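Local coordinates for HD domain-containing protein (Aquifex aeolicus, PDB 2HEK), which is of unknown function but binds zinc and GDP, and may have dGTPase-like activity, as in related HD-domain proteins, at residues Leu149-Met163 with Tyr182-Val196. Sequence-based numbering, arbitrary orientation.
With ZN (zinc ion), chain D.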
ATOM      1  N   LEU A 149      14.793 -14.699 -28.083  1.00 36.68           N
ATOM      2  CA  LEU A 149      14.739 -13.503 -27.232  1.00 38.64           C
ATOM      3  C   LEU A 149      13.284 -13.113 -26.930  1.00 39.07           C
ATOM      4  O   LEU A 149      12.932 -12.809 -25.784  1.00 36.20           O
ATOM      5  CB  LEU A 149      15.477 -12.306 -27.879  1.00 37.98           C
ATOM      6  CG  LEU A 149      15.353 -10.934 -27.207  1.00 39.72           C
ATOM      7  CD1 LEU A 149      15.974 -10.947 -25.787  1.00 43.32           C
ATOM      8  CD2 LEU A 149      15.999  -9.835 -28.041  1.00 40.19           C
ATOM      9  N   LEU A 150      12.451 -13.093 -27.970  1.00 33.84           N
ATOM     10  CA  LEU A 150      11.083 -12.643 -27.822  1.00 33.79           C
ATOM     11  C   LEU A 150      10.326 -13.607 -26.951  1.00 31.81           C
ATOM     12  O   LEU A 150       9.544 -13.176 -26.096  1.00 32.21           O
ATOM     13  CB  LEU A 150      10.385 -12.454 -29.205  1.00 35.53           C
ATOM     14  CG  LEU A 150      10.954 -11.348 -30.114  1.00 36.56           C
ATOM     15  CD1 LEU A 150      10.113 -11.189 -31.383  1.00 37.81           C
ATOM     16  CD2 LEU A 150      10.998 -10.003 -29.354  1.00 39.56           C
ATOM     17  N   SER A 151      10.579 -14.909 -27.144  1.00 25.82           N
ATOM     18  CA  SER A 151       9.913 -15.935 -26.359  1.00 29.64           C
ATOM     19  C   SER A 151      10.307 -15.856 -24.874  1.00 32.88           C
ATOM     20  O   SER A 151       9.454 -16.059 -24.003  1.00 31.17           O
ATOM     21  CB  SER A 151      10.246 -17.313 -26.898  1.00 31.16           C
ATOM     22  OG  SER A 151       9.416 -18.259 -26.272  1.00 34.75           O
ATOM     23  N   GLU A 152      11.581 -15.536 -24.604  1.00 34.21           N
ATOM     24  CA  GLU A 152      12.096 -15.329 -23.228  1.00 34.94           C
ATOM     25  C   GLU A 152      11.352 -14.195 -22.513  1.00 33.10           C
ATOM     26  O   GLU A 152      11.123 -14.264 -21.300  1.00 30.84           O
ATOM     27  CB  GLU A 152      13.588 -14.975 -23.239  1.00 38.07           C
ATOM     28  CG  GLU A 152      14.501 -16.162 -23.427  1.00 41.17           C
ATOM     29  CD  GLU A 152      16.006 -15.808 -23.444  1.00 44.76           C
ATOM     30  OE1 GLU A 152      16.413 -14.631 -23.275  1.00 47.38           O
ATOM     31  OE2 GLU A 152      16.792 -16.748 -23.669  1.00 51.93           O
ATOM     32  N   ILE A 153      10.993 -13.157 -23.269  1.00 31.51           N
ATOM     33  CA  ILE A 153      10.284 -12.017 -22.696  1.00 32.20           C
ATOM     34  C   ILE A 153       8.955 -12.459 -22.054  1.00 30.37           C
ATOM     35  O   ILE A 153       8.563 -11.938 -21.014  1.00 33.59           O
ATOM     36  CB  ILE A 153      10.102 -10.874 -23.720  1.00 31.80           C
ATOM     37  CG1 ILE A 153      11.471 -10.235 -24.039  1.00 32.77           C
ATOM     38  CG2 ILE A 153       9.030  -9.820 -23.226  1.00 30.45           C
ATOM     39  CD1 ILE A 153      11.434  -9.163 -25.168  1.00 32.21           C
ATOM     40  N   ILE A 154       8.309 -13.446 -22.647  1.00 30.39           N
ATOM     41  CA  ILE A 154       7.037 -13.958 -22.161  1.00 32.43           C
ATOM     42  C   ILE A 154       7.147 -15.159 -21.217  1.00 34.32           C
ATOM     43  O   ILE A 154       6.500 -15.155 -20.161  1.00 33.00           O
ATOM     44  CB  ILE A 154       6.079 -14.323 -23.307  1.00 32.17           C
ATOM     45  CG1 ILE A 154       5.740 -13.086 -24.142  1.00 33.43           C
ATOM     46  CG2 ILE A 154       4.741 -14.915 -22.742  1.00 33.00           C
ATOM     47  CD1 ILE A 154       5.219 -13.531 -25.507  1.00 38.99           C
ATOM     48  N   THR A 155       7.986 -16.150 -21.566  1.00 32.91           N
ATOM     49  CA  THR A 155       7.943 -17.483 -20.956  1.00 31.03           C
ATOM     50  C   THR A 155       9.182 -17.765 -20.096  1.00 32.27           C
ATOM     51  O   THR A 155       9.273 -18.827 -19.464  1.00 31.90           O
ATOM     52  CB  THR A 155       7.861 -18.603 -22.051  1.00 34.72           C
ATOM     53  OG1 THR A 155       9.020 -18.508 -22.875  1.00 35.36           O
ATOM     54  CG2 THR A 155       6.583 -18.436 -22.983  1.00 36.14           C
ATOM     55  N   GLY A 156      10.135 -16.833 -20.055  1.00 28.61           N
ATOM     56  CA  GLY A 156      11.375 -17.041 -19.283  1.00 33.15           C
ATOM     57  C   GLY A 156      11.148 -16.999 -17.778  1.00 34.45           C
ATOM     58  O   GLY A 156      10.011 -16.838 -17.317  1.00 34.65           O
ATOM     59  N   GLU A 157      12.220 -17.145 -17.001  1.00 36.73           N
ATOM     60  CA  GLU A 157      12.074 -17.315 -15.558  1.00 41.83           C
ATOM     61  C   GLU A 157      11.389 -16.105 -14.906  1.00 42.37           C
ATOM     62  O   GLU A 157      10.506 -16.289 -14.068  1.00 44.80           O
ATOM     63  CB  GLU A 157      13.401 -17.653 -14.870  1.00 47.25           C
ATOM     64  CG  GLU A 157      13.915 -19.068 -15.111  1.00 51.00           C
ATOM     65  CD  GLU A 157      12.972 -20.183 -14.610  1.00 57.09           C
ATOM     66  OE1 GLU A 157      12.321 -20.049 -13.532  1.00 57.98           O
ATOM     67  OE2 GLU A 157      12.883 -21.218 -15.309  1.00 58.49           O
ATOM     68  N   PHE A 158      11.782 -14.900 -15.307  1.00 39.32           N
ATOM     69  CA  PHE A 158      10.997 -13.678 -15.016  1.00 41.66           C
ATOM     70  C   PHE A 158      10.260 -13.095 -16.275  1.00 37.11           C
ATOM     71  O   PHE A 158      10.178 -11.890 -16.469  1.00 36.65           O
ATOM     72  CB  PHE A 158      11.875 -12.627 -14.300  1.00 45.04           C
ATOM     73  CG  PHE A 158      13.267 -12.554 -14.836  1.00 45.48           C
ATOM     74  CD1 PHE A 158      13.519 -11.956 -16.068  1.00 46.35           C
ATOM     75  CD2 PHE A 158      14.313 -13.125 -14.144  1.00 47.61           C
ATOM     76  CE1 PHE A 158      14.812 -11.908 -16.572  1.00 45.43           C
ATOM     77  CE2 PHE A 158      15.622 -13.078 -14.648  1.00 48.73           C
ATOM     78  CZ  PHE A 158      15.858 -12.479 -15.872  1.00 46.72           C
ATOM     79  N   GLY A 159       9.729 -13.979 -17.118  1.00 31.46           N
ATOM     80  CA  GLY A 159       8.828 -13.600 -18.209  1.00 27.82           C
ATOM     81  C   GLY A 159       7.600 -12.850 -17.743  1.00 27.79           C
ATOM     82  O   GLY A 159       7.216 -12.905 -16.556  1.00 28.62           O
ATOM     83  N   SER A 160       6.968 -12.141 -18.668  1.00 27.84           N
ATOM     84  CA  SER A 160       5.748 -11.367 -18.380  1.00 26.35           C
ATOM     85  C   SER A 160       4.604 -12.249 -17.882  1.00 27.84           C
ATOM     86  O   SER A 160       3.764 -11.810 -17.069  1.00 24.81           O
ATOM     87  CB  SER A 160       5.321 -10.627 -19.650  1.00 28.14           C
ATOM     88  OG  SER A 160       5.070 -11.548 -20.705  1.00 28.36           O
ATOM     89  N   ASP A 161       4.547 -13.486 -18.360  1.00 25.45           N
ATOM     90  CA  ASP A 161       3.508 -14.425 -17.875  1.00 26.90           C
ATOM     91  C   ASP A 161       3.602 -14.634 -16.353  1.00 26.51           C
ATOM     92  O   ASP A 161       2.639 -14.367 -15.633  1.00 30.07           O
ATOM     93  CB  ASP A 161       3.629 -15.752 -18.630  1.00 28.51           C
ATOM     94  CG  ASP A 161       2.526 -16.713 -18.305  1.00 31.81           C
ATOM     95  OD1 ASP A 161       1.410 -16.304 -17.952  1.00 36.28           O
ATOM     96  OD2 ASP A 161       2.766 -17.917 -18.434  1.00 33.06           O
ATOM     97  N   ARG A 162       4.769 -15.055 -15.868  1.00 24.98           N
ATOM     98  CA  ARG A 162       5.018 -15.240 -14.451  1.00 28.79           C
ATOM     99  C   ARG A 162       4.904 -13.960 -13.661  1.00 28.17           C
ATOM    100  O   ARG A 162       4.339 -13.979 -12.587  1.00 29.94           O
ATOM    101  CB  ARG A 162       6.423 -15.764 -14.195  1.00 36.18           C
ATOM    102  CG  ARG A 162       6.560 -17.227 -14.384  1.00 48.89           C
ATOM    103  CD  ARG A 162       7.947 -17.713 -13.925  1.00 56.66           C
ATOM    104  NE  ARG A 162       7.998 -19.175 -13.941  1.00 62.08           N
ATOM    105  CZ  ARG A 162       8.479 -19.909 -14.937  1.00 64.86           C
ATOM    106  NH1 ARG A 162       8.980 -19.320 -16.021  1.00 67.66           N
ATOM    107  NH2 ARG A 162       8.471 -21.241 -14.845  1.00 68.12           N
ATOM    108  N   MET A 163       5.457 -12.867 -14.161  1.00 27.56           N
ATOM    109  CA  MET A 163       5.380 -11.627 -13.448  1.00 28.52           C
ATOM    110  C   MET A 163       3.914 -11.263 -13.202  1.00 27.41           C
ATOM    111  O   MET A 163       3.565 -10.799 -12.108  1.00 27.58           O
ATOM    112  CB  MET A 163       6.094 -10.530 -14.224  1.00 27.37           C
ATOM    113  CG  MET A 163       7.601 -10.478 -14.005  1.00 28.05           C
ATOM    114  SD  MET A 163       8.291  -8.851 -14.389  1.00 32.40           S
ATOM    115  CE  MET A 163      10.001  -9.287 -14.681  1.00 29.87           C
ATOM    116  N   TYR A 182       7.108  -5.621  -9.624  1.00 42.78           N
ATOM    117  CA  TYR A 182       8.332  -5.875 -10.376  1.00 39.83           C
ATOM    118  C   TYR A 182       8.749  -4.722 -11.327  1.00 36.38           C
ATOM    119  O   TYR A 182       9.502  -4.921 -12.232  1.00 37.33           O
ATOM    120  CB  TYR A 182       8.269  -7.256 -11.057  1.00 35.63           C
ATOM    121  CG  TYR A 182       7.786  -8.442 -10.175  1.00 38.82           C
ATOM    122  CD1 TYR A 182       6.725  -9.247 -10.603  1.00 35.25           C
ATOM    123  CD2 TYR A 182       8.349  -8.719  -8.917  1.00 33.75           C
ATOM    124  CE1 TYR A 182       6.243 -10.302  -9.824  1.00 32.96           C
ATOM    125  CE2 TYR A 182       7.859  -9.783  -8.120  1.00 37.16           C
ATOM    126  CZ  TYR A 182       6.811 -10.568  -8.604  1.00 36.22           C
ATOM    127  OH  TYR A 182       6.307 -11.651  -7.897  1.00 36.61           O
ATOM    128  N   ASP A 183       8.294  -3.501 -11.072  1.00 35.26           N
ATOM    129  CA  ASP A 183       8.698  -2.323 -11.838  1.00 36.03           C
ATOM    130  C   ASP A 183      10.215  -2.132 -11.799  1.00 33.24           C
ATOM    131  O   ASP A 183      10.863  -1.934 -12.832  1.00 34.20           O
ATOM    132  CB  ASP A 183       8.020  -1.107 -11.229  1.00 46.86           C
ATOM    133  CG  ASP A 183       8.012   0.067 -12.144  1.00 56.05           C
ATOM    134  OD1 ASP A 183       9.045   0.810 -12.181  1.00 61.26           O
ATOM    135  OD2 ASP A 183       6.950   0.264 -12.800  1.00 61.52           O
ATOM    136  N   ARG A 184      10.783  -2.205 -10.603  1.00 26.92           N
ATOM    137  CA  ARG A 184      12.227  -2.173 -10.416  1.00 31.72           C
ATOM    138  C   ARG A 184      12.935  -3.298 -11.163  1.00 29.75           C
ATOM    139  O   ARG A 184      13.899  -3.037 -11.883  1.00 30.11           O
ATOM    140  CB  ARG A 184      12.600  -2.170  -8.909  1.00 31.19           C
ATOM    141  CG  ARG A 184      14.130  -2.166  -8.636  1.00 32.68           C
ATOM    142  CD  ARG A 184      14.851  -0.954  -9.287  1.00 34.75           C
ATOM    143  NE  ARG A 184      16.220  -0.885  -8.802  1.00 36.50           N
ATOM    144  CZ  ARG A 184      17.112   0.039  -9.153  1.00 38.52           C
ATOM    145  NH1 ARG A 184      16.770   1.026  -9.979  1.00 37.10           N
ATOM    146  NH2 ARG A 184      18.341  -0.012  -8.640  1.00 39.80           N
ATOM    147  N   LEU A 185      12.455  -4.535 -11.030  1.00 31.68           N
ATOM    148  CA  LEU A 185      13.095  -5.657 -11.717  1.00 29.56           C
ATOM    149  C   LEU A 185      13.083  -5.410 -13.216  1.00 29.49           C
ATOM    150  O   LEU A 185      14.132  -5.504 -13.874  1.00 32.69           O
ATOM    151  CB  LEU A 185      12.391  -6.998 -11.407  1.00 30.51           C
ATOM    152  CG  LEU A 185      13.019  -8.233 -12.053  1.00 28.89           C
ATOM    153  CD1 LEU A 185      14.574  -8.420 -11.785  1.00 31.36           C
ATOM    154  CD2 LEU A 185      12.244  -9.497 -11.684  1.00 32.66           C
ATOM    155  N   ILE A 186      11.917  -5.082 -13.757  1.00 27.16           N
ATOM    156  CA  ILE A 186      11.811  -4.768 -15.201  1.00 30.54           C
ATOM    157  C   ILE A 186      12.850  -3.699 -15.606  1.00 33.34           C
ATOM    158  O   ILE A 186      13.534  -3.864 -16.614  1.00 33.58           O
ATOM    159  CB  ILE A 186      10.390  -4.326 -15.573  1.00 31.73           C
ATOM    160  CG1 ILE A 186       9.454  -5.549 -15.530  1.00 31.09           C
ATOM    161  CG2 ILE A 186      10.337  -3.620 -16.963  1.00 33.07           C
ATOM    162  CD1 ILE A 186       7.984  -5.238 -15.629  1.00 33.53           C
ATOM    163  N   SER A 187      13.007  -2.640 -14.816  1.00 34.00           N
ATOM    164  CA  SER A 187      13.922  -1.550 -15.214  1.00 36.06           C
ATOM    165  C   SER A 187      15.400  -1.963 -15.275  1.00 35.82           C
ATOM    166  O   SER A 187      16.202  -1.329 -15.980  1.00 37.78           O
ATOM    167  CB  SER A 187      13.757  -0.309 -14.312  1.00 38.95           C
ATOM    168  OG  SER A 187      14.402  -0.531 -13.071  1.00 40.84           O
ATOM    169  N   THR A 188      15.764  -3.007 -14.538  1.00 32.87           N
ATOM    170  CA  THR A 188      17.147  -3.484 -14.509  1.00 35.00           C
ATOM    171  C   THR A 188      17.437  -4.618 -15.496  1.00 33.01           C
ATOM    172  O   THR A 188      18.545  -5.165 -15.488  1.00 34.29           O
ATOM    173  CB  THR A 188      17.585  -3.942 -13.091  1.00 33.03           C
ATOM    174  OG1 THR A 188      16.827  -5.103 -12.683  1.00 35.20           O
ATOM    175  CG2 THR A 188      17.389  -2.832 -12.127  1.00 35.37           C
ATOM    176  N   LEU A 189      16.474  -4.967 -16.350  1.00 32.03           N
ATOM    177  CA  LEU A 189      16.686  -6.072 -17.283  1.00 31.66           C
ATOM    178  C   LEU A 189      17.514  -5.516 -18.422  1.00 34.44           C
ATOM    179  O   LEU A 189      17.418  -4.332 -18.717  1.00 31.50           O
ATOM    180  CB  LEU A 189      15.368  -6.649 -17.842  1.00 31.47           C
ATOM    181  CG  LEU A 189      14.420  -7.302 -16.811  1.00 31.18           C
ATOM    182  CD1 LEU A 189      13.136  -7.863 -17.463  1.00 29.01           C
ATOM    183  CD2 LEU A 189      15.172  -8.366 -15.964  1.00 30.57           C
ATOM    184  N   ARG A 190      18.330  -6.369 -19.034  1.00 37.11           N
ATOM    185  CA  ARG A 190      19.134  -5.988 -20.205  1.00 37.94           C
ATOM    186  C   ARG A 190      19.071  -7.137 -21.195  1.00 38.21           C
ATOM    187  O   ARG A 190      18.858  -8.273 -20.796  1.00 38.39           O
ATOM    188  CB  ARG A 190      20.605  -5.783 -19.816  1.00 35.94           C
ATOM    189  CG  ARG A 190      20.855  -4.753 -18.730  1.00 37.21           C
ATOM    190  CD  ARG A 190      20.672  -3.339 -19.219  1.00 40.06           C
ATOM    191  NE  ARG A 190      21.073  -2.364 -18.201  1.00 41.52           N
ATOM    192  CZ  ARG A 190      20.206  -1.785 -17.361  1.00 44.18           C
ATOM    193  NH1 ARG A 190      18.902  -2.086 -17.421  1.00 42.22           N
ATOM    194  NH2 ARG A 190      20.630  -0.915 -16.455  1.00 42.79           N
ATOM    195  N   VAL A 191      19.268  -6.841 -22.477  1.00 39.11           N
ATOM    196  CA  VAL A 191      19.580  -7.872 -23.492  1.00 43.03           C
ATOM    197  C   VAL A 191      21.107  -7.970 -23.706  1.00 43.74           C
ATOM    198  O   VAL A 191      21.782  -6.977 -24.056  1.00 42.22           O
ATOM    199  CB  VAL A 191      18.932  -7.542 -24.849  1.00 45.07           C
ATOM    200  CG1 VAL A 191      19.164  -8.664 -25.851  1.00 46.69           C
ATOM    201  CG2 VAL A 191      17.444  -7.253 -24.675  1.00 46.58           C
ATOM    202  N   TYR A 192      21.654  -9.150 -23.500  1.00 44.68           N
ATOM    203  CA  TYR A 192      23.083  -9.348 -23.700  1.00 51.39           C
ATOM    204  C   TYR A 192      23.284 -10.696 -24.356  1.00 54.41           C
ATOM    205  O   TYR A 192      22.728 -11.709 -23.902  1.00 51.86           O
ATOM    206  CB  TYR A 192      23.835  -9.189 -22.379  1.00 58.95           C
ATOM    207  CG  TYR A 192      25.338  -9.141 -22.533  1.00 55.19           C
ATOM    208  CD1 TYR A 192      25.995  -7.931 -22.718  1.00 59.53           C
ATOM    209  CD2 TYR A 192      26.100 -10.296 -22.492  1.00 58.81           C
ATOM    210  CE1 TYR A 192      27.367  -7.877 -22.860  1.00 61.83           C
ATOM    211  CE2 TYR A 192      27.474 -10.254 -22.632  1.00 60.97           C
ATOM    212  CZ  TYR A 192      28.103  -9.043 -22.815  1.00 57.19           C
ATOM    213  OH  TYR A 192      29.468  -8.998 -22.976  1.00 20.00           O
ATOM    214  N   GLU A 193      24.085 -10.718 -25.418  1.00 57.91           N
ATOM    215  CA  GLU A 193      24.327 -11.968 -26.147  1.00 65.21           C
ATOM    216  C   GLU A 193      22.981 -12.612 -26.477  1.00 57.69           C
ATOM    217  O   GLU A 193      22.793 -13.821 -26.326  1.00 57.29           O
ATOM    218  CB  GLU A 193      25.174 -12.933 -25.305  1.00 63.79           C
ATOM    219  CG  GLU A 193      26.682 -12.641 -25.235  1.00 70.08           C
ATOM    220  CD  GLU A 193      27.394 -13.563 -24.238  1.00 66.66           C
ATOM    221  OE1 GLU A 193      26.851 -14.672 -23.956  1.00 74.36           O
ATOM    222  OE2 GLU A 193      28.483 -13.183 -23.730  1.00 73.80           O
ATOM    223  N   ASN A 194      22.035 -11.782 -26.891  1.00 57.81           N
ATOM    224  CA  ASN A 194      20.688 -12.233 -27.222  1.00 61.04           C
ATOM    225  C   ASN A 194      19.882 -12.944 -26.104  1.00 59.24           C
ATOM    226  O   ASN A 194      18.929 -13.677 -26.386  1.00 58.58           O
ATOM    227  CB  ASN A 194      20.735 -13.096 -28.487  1.00 64.46           C
ATOM    228  CG  ASN A 194      19.480 -12.991 -29.290  1.00 66.30           C
ATOM    229  OD1 ASN A 194      18.729 -13.959 -29.391  1.00 69.61           O
ATOM    230  ND2 ASN A 194      19.216 -11.803 -29.840  1.00 66.30           N
ATOM    231  N   LYS A 195      20.261 -12.728 -24.845  1.00 56.65           N
ATOM    232  CA  LYS A 195      19.473 -13.234 -23.714  1.00 54.23           C
ATOM    233  C   LYS A 195      18.900 -12.056 -22.940  1.00 49.24           C
ATOM    234  O   LYS A 195      19.494 -10.963 -22.941  1.00 43.96           O
ATOM    235  CB  LYS A 195      20.329 -14.057 -22.753  1.00 59.90           C
ATOM    236  CG  LYS A 195      20.949 -15.316 -23.319  1.00 66.23           C
ATOM    237  CD  LYS A 195      22.022 -15.836 -22.359  1.00 71.42           C
ATOM    238  CE  LYS A 195      23.244 -16.394 -23.110  1.00 75.87           C
ATOM    239  NZ  LYS A 195      22.929 -17.608 -23.937  1.00 79.11           N
ATOM    240  N   VAL A 196      17.759 -12.277 -22.277  1.00 45.00           N
ATOM    241  CA  VAL A 196      17.266 -11.348 -21.249  1.00 41.48           C
ATOM    242  C   VAL A 196      18.059 -11.634 -19.977  1.00 38.34           C
ATOM    243  O   VAL A 196      18.054 -12.754 -19.467  1.00 38.34           O
ATOM    244  CB  VAL A 196      15.738 -11.512 -20.978  1.00 40.36           C
ATOM    245  CG1 VAL A 196      15.265 -10.526 -19.859  1.00 39.27           C
ATOM    246  CG2 VAL A 196      14.927 -11.274 -22.257  1.00 40.40           C
TER
HETATM  247 ZN    ZN D 602      -0.407 -17.309 -18.223  0.50 59.51          ZN
HETATM  248  O   HOH W   1      -0.482 -16.048 -20.143  1.00 58.17           O
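The Phe158 ring meets Val196 at its edge: Val196 CG1 lies near the ring plane, 3.6 Å from Phe158 CE1. Leu189 CD2 reaches the same CE1 obliquely. A chi1 of 40° puts Phe158 CG between the backbone N and the carbonyl carbon, and the ring then points to the strand pair 189-192 and 195-199. The Tyr182 ring has Met163 O at its edge, 3.6 Å from CE1. Met163 SD lies oblique to this ring, 5.2 Å from its centroid, a Met-aromatic contact. The extended Met163 chain carries its CE on to Leu185 CD2, 3.7 Å away, while SD also touches Ile186 CG1. Tyr182 OH is hydrogen-bonded to Ser212 OG, and Phe209 meets the ring edge-to-face.

At the other end, Leu149 CD1 touches both Val191 CG1 and Val196 CG2. Glu152 accepts the one hydrogen bond across the contact, from Val196 N to OE1 at 2.9 Å. The bond is nearly straight (167°) and meets OE1 almost along its C-O axis.

Asp161 lies on helix 160-173 and binds zinc through OD1, with His54 and Asp85. The chemistry is mainly apolar. It joins the hairpin to helix 145-155 and Phe158, and helix 183-187 to the zinc-bearing helix 160-173 through Met163. The Glu152 carboxylate adds one directional bond, to the N-H of Val196 at the start of strand 195-199.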